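Side-chain contact in uncharacterized protein (Deinococcus radiodurans, PDB 3M33), which is of unknown function but carries a methyltransferase-type domain and may therefore act as a methyltransferase: residues L40-L45 with A64-Q69. Sequence-based numbering, arbitrary orientation.
Sequences LWLSRL and ARFGPQ
Ser-43 and Phe-66 are the residues whose CA atoms come nearest, 7.4 Å apart, too far for main-chain pairing, so the backbones stay apart and the contact between helix 36-45 and segment 64-69 rests mainly on side chains. The Leu-42 and Phe-66 side chains extend head-on toward one another. With CG anti to the backbone N (chi1 174°), Leu-42 carries CD2 onto one face of the phenyl ring. This methyl sits nearly above the ring centre, 3.6 Å from the centroid and 9° off the normal, a CH-pi contact. CD2 of Leu-42 is about equally far from all six ring carbons, the shortest approach being 3.7 Å to Phe-66 CD2. CG of Leu-42 lies over the CD1 side of the same ring, 4.0 Å from Phe-66 CD1. Beside this apolar pair, Ser-43 N comes obliquely to the ring, 4.3 Å from Phe-66 CE1. Nearby, Ser-43 OG and Gln-69 OE1 stay 4.4 Å apart, a loose approach rather than a bond. The guanidinium of Arg-65 has CZ of Phe-66 offset over one of its faces, and its NH2 is salt-bridged to Asp-39, one residue before 40-45. An alanine in place of Phe-66 is likely to leave the Leu-42 methyl without its aromatic partner and open a gap between the helices. Both helices pack on the central mixed sheet of a Rossmann-like fold: Leu-42 rests on Leu-114 of strand 112-118 and Leu-139 of strand 136-142, while Phe-66 also touches Leu-46 and, on strand 112-118, Arg-118.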
ATOM      1  N   LEU A  40      12.122   3.230  -4.191  1.00 37.52           N
ATOM      2  CA  LEU A  40      13.154   4.238  -4.414  1.00 32.70           C
ATOM      3  C   LEU A  40      12.728   5.621  -3.917  1.00 34.38           C
ATOM      4  O   LEU A  40      13.500   6.312  -3.268  1.00 32.54           O
ATOM      5  CB  LEU A  40      13.479   4.364  -5.897  1.00 40.54           C
ATOM      6  CG  LEU A  40      14.410   3.339  -6.522  1.00 66.21           C
ATOM      7  CD1 LEU A  40      15.114   4.015  -7.692  1.00 74.13           C
ATOM      8  CD2 LEU A  40      15.420   2.809  -5.496  1.00 70.60           C
ATOM      9  N   TRP A  41      11.504   6.034  -4.244  1.00 28.63           N
ATOM     10  CA  TRP A  41      11.034   7.354  -3.839  1.00 30.79           C
ATOM     11  C   TRP A  41      10.964   7.432  -2.313  1.00 39.93           C
ATOM     12  O   TRP A  41      11.346   8.436  -1.709  1.00 37.21           O
ATOM     13  CB  TRP A  41       9.651   7.619  -4.409  1.00 25.30           C
ATOM     14  CG  TRP A  41       9.628   7.929  -5.878  1.00 29.92           C
ATOM     15  CD1 TRP A  41      10.669   7.865  -6.748  1.00 35.71           C
ATOM     16  CD2 TRP A  41       8.490   8.364  -6.640  1.00 34.95           C
ATOM     17  NE1 TRP A  41      10.253   8.231  -8.008  1.00 34.40           N
ATOM     18  CE2 TRP A  41       8.919   8.543  -7.964  1.00 35.06           C
ATOM     19  CE3 TRP A  41       7.147   8.615  -6.322  1.00 35.92           C
ATOM     20  CZ2 TRP A  41       8.057   8.972  -8.979  1.00 33.19           C
ATOM     21  CZ3 TRP A  41       6.295   9.034  -7.324  1.00 40.31           C
ATOM     22  CH2 TRP A  41       6.754   9.207  -8.640  1.00 38.42           C
ATOM     23  N   LEU A  42      10.469   6.365  -1.690  1.00 33.24           N
ATOM     24  CA  LEU A  42      10.326   6.355  -0.242  1.00 34.06           C
ATOM     25  C   LEU A  42      11.703   6.472   0.413  1.00 30.72           C
ATOM     26  O   LEU A  42      11.921   7.274   1.307  1.00 37.10           O
ATOM     27  CB  LEU A  42       9.622   5.075   0.205  1.00 30.80           C
ATOM     28  CG  LEU A  42       9.533   4.843   1.717  1.00 35.96           C
ATOM     29  CD1 LEU A  42       8.993   6.080   2.437  1.00 36.67           C
ATOM     30  CD2 LEU A  42       8.673   3.597   2.009  1.00 37.83           C
ATOM     31  N   SER A  43      12.641   5.670  -0.067  1.00 37.96           N
ATOM     32  CA  SER A  43      13.985   5.692   0.470  1.00 40.59           C
ATOM     33  C   SER A  43      14.617   7.091   0.392  1.00 41.64           C
ATOM     34  O   SER A  43      15.253   7.534   1.351  1.00 36.61           O
ATOM     35  CB  SER A  43      14.853   4.663  -0.251  1.00 37.27           C
ATOM     36  OG  SER A  43      16.169   4.759   0.228  1.00 51.06           O
ATOM     37  N   ARG A  44      14.429   7.793  -0.730  1.00 39.52           N
ATOM     38  CA  ARG A  44      14.994   9.139  -0.889  1.00 36.94           C
ATOM     39  C   ARG A  44      14.409  10.124   0.118  1.00 41.69           C
ATOM     40  O   ARG A  44      15.066  11.079   0.512  1.00 43.37           O
ATOM     41  CB  ARG A  44      14.763   9.686  -2.312  1.00 37.97           C
ATOM     42  CG  ARG A  44      15.498   8.960  -3.432  1.00 36.99           C
ATOM     43  CD  ARG A  44      15.143   9.587  -4.793  1.00 40.63           C
ATOM     44  NE  ARG A  44      15.866  10.841  -5.030  1.00 37.98           N
ATOM     45  CZ  ARG A  44      15.364  12.063  -4.851  1.00 45.98           C
ATOM     46  NH1 ARG A  44      14.107  12.232  -4.448  1.00 44.36           N
ATOM     47  NH2 ARG A  44      16.123  13.125  -5.087  1.00 41.76           N
ATOM     48  N   LEU A  45      13.161   9.902   0.522  1.00 43.24           N
ATOM     49  CA  LEU A  45      12.467  10.817   1.436  1.00 32.09           C
ATOM     50  C   LEU A  45      12.780  10.633   2.934  1.00 36.59           C
ATOM     51  O   LEU A  45      12.345  11.435   3.759  1.00 40.70           O
ATOM     52  CB  LEU A  45      10.961  10.686   1.241  1.00 34.95           C
ATOM     53  CG  LEU A  45      10.418  11.267  -0.072  1.00 40.42           C
ATOM     54  CD1 LEU A  45       9.146  10.528  -0.462  1.00 37.67           C
ATOM     55  CD2 LEU A  45      10.168  12.770   0.063  1.00 36.10           C
ATOM     56  N   ALA A  64       9.287  -2.262   9.427  1.00 38.75           N
ATOM     57  CA  ALA A  64      10.497  -2.994   9.759  1.00 35.01           C
ATOM     58  C   ALA A  64      11.601  -2.645   8.795  1.00 42.17           C
ATOM     59  O   ALA A  64      12.744  -2.474   9.165  1.00 44.56           O
ATOM     60  CB  ALA A  64      10.236  -4.495   9.725  1.00 38.54           C
ATOM     61  N   ARG A  65      11.247  -2.548   7.534  1.00 36.03           N
ATOM     62  CA  ARG A  65      12.243  -2.361   6.506  1.00 33.20           C
ATOM     63  C   ARG A  65      12.754  -0.907   6.341  1.00 46.95           C
ATOM     64  O   ARG A  65      13.944  -0.692   6.084  1.00 39.93           O
ATOM     65  CB  ARG A  65      11.640  -2.897   5.213  1.00 43.82           C
ATOM     66  CG  ARG A  65      12.401  -2.655   3.975  1.00 46.25           C
ATOM     67  CD  ARG A  65      11.660  -3.293   2.823  1.00 44.09           C
ATOM     68  NE  ARG A  65      12.183  -2.767   1.576  1.00 48.69           N
ATOM     69  CZ  ARG A  65      11.498  -2.716   0.445  1.00 42.17           C
ATOM     70  NH1 ARG A  65      10.246  -3.158   0.397  1.00 41.96           N
ATOM     71  NH2 ARG A  65      12.072  -2.223  -0.636  1.00 46.12           N
ATOM     72  N   PHE A  66      11.870   0.084   6.482  1.00 36.66           N
ATOM     73  CA  PHE A  66      12.244   1.490   6.258  1.00 37.10           C
ATOM     74  C   PHE A  66      12.260   2.282   7.552  1.00 42.76           C
ATOM     75  O   PHE A  66      12.903   3.327   7.641  1.00 50.42           O
ATOM     76  CB  PHE A  66      11.254   2.185   5.320  1.00 34.35           C
ATOM     77  CG  PHE A  66      11.290   1.681   3.922  1.00 36.01           C
ATOM     78  CD1 PHE A  66      12.228   2.170   3.019  1.00 43.91           C
ATOM     79  CD2 PHE A  66      10.394   0.726   3.495  1.00 33.10           C
ATOM     80  CE1 PHE A  66      12.259   1.718   1.703  1.00 42.42           C
ATOM     81  CE2 PHE A  66      10.423   0.252   2.175  1.00 36.47           C
ATOM     82  CZ  PHE A  66      11.352   0.753   1.282  1.00 39.70           C
ATOM     83  N   GLY A  67      11.527   1.788   8.539  1.00 33.35           N
ATOM     84  CA  GLY A  67      11.390   2.440   9.829  1.00 44.06           C
ATOM     85  C   GLY A  67      12.665   2.899  10.522  1.00 38.99           C
ATOM     86  O   GLY A  67      12.712   4.009  11.048  1.00 35.20           O
ATOM     87  N   PRO A  68      13.708   2.054  10.542  1.00 37.27           N
ATOM     88  CA  PRO A  68      14.912   2.493  11.258  1.00 37.88           C
ATOM     89  C   PRO A  68      15.607   3.690  10.607  1.00 39.50           C
ATOM     90  O   PRO A  68      16.459   4.308  11.242  1.00 40.62           O
ATOM     91  CB  PRO A  68      15.823   1.256  11.211  1.00 40.02           C
ATOM     92  CG  PRO A  68      14.884   0.094  11.023  1.00 42.63           C
ATOM     93  CD  PRO A  68      13.811   0.652  10.103  1.00 37.35           C
ATOM     94  N   GLN A  69      15.239   4.023   9.377  1.00 37.36           N
ATOM     95  CA  GLN A  69      15.916   5.093   8.649  1.00 37.46           C
ATOM     96  C   GLN A  69      15.334   6.442   9.039  1.00 38.75           C
ATOM     97  O   GLN A  69      15.927   7.483   8.767  1.00 43.63           O
ATOM     98  CB  GLN A  69      15.824   4.874   7.127  1.00 35.17           C
ATOM     99  CG  GLN A  69      17.034   4.175   6.542  1.00 54.22           C
ATOM    100  CD  GLN A  69      16.885   3.857   5.060  1.00 66.18           C
ATOM    101  OE1 GLN A  69      17.825   4.039   4.279  1.00 63.36           O
ATOM    102  NE2 GLN A  69      15.702   3.375   4.664  1.00 63.46           N
TER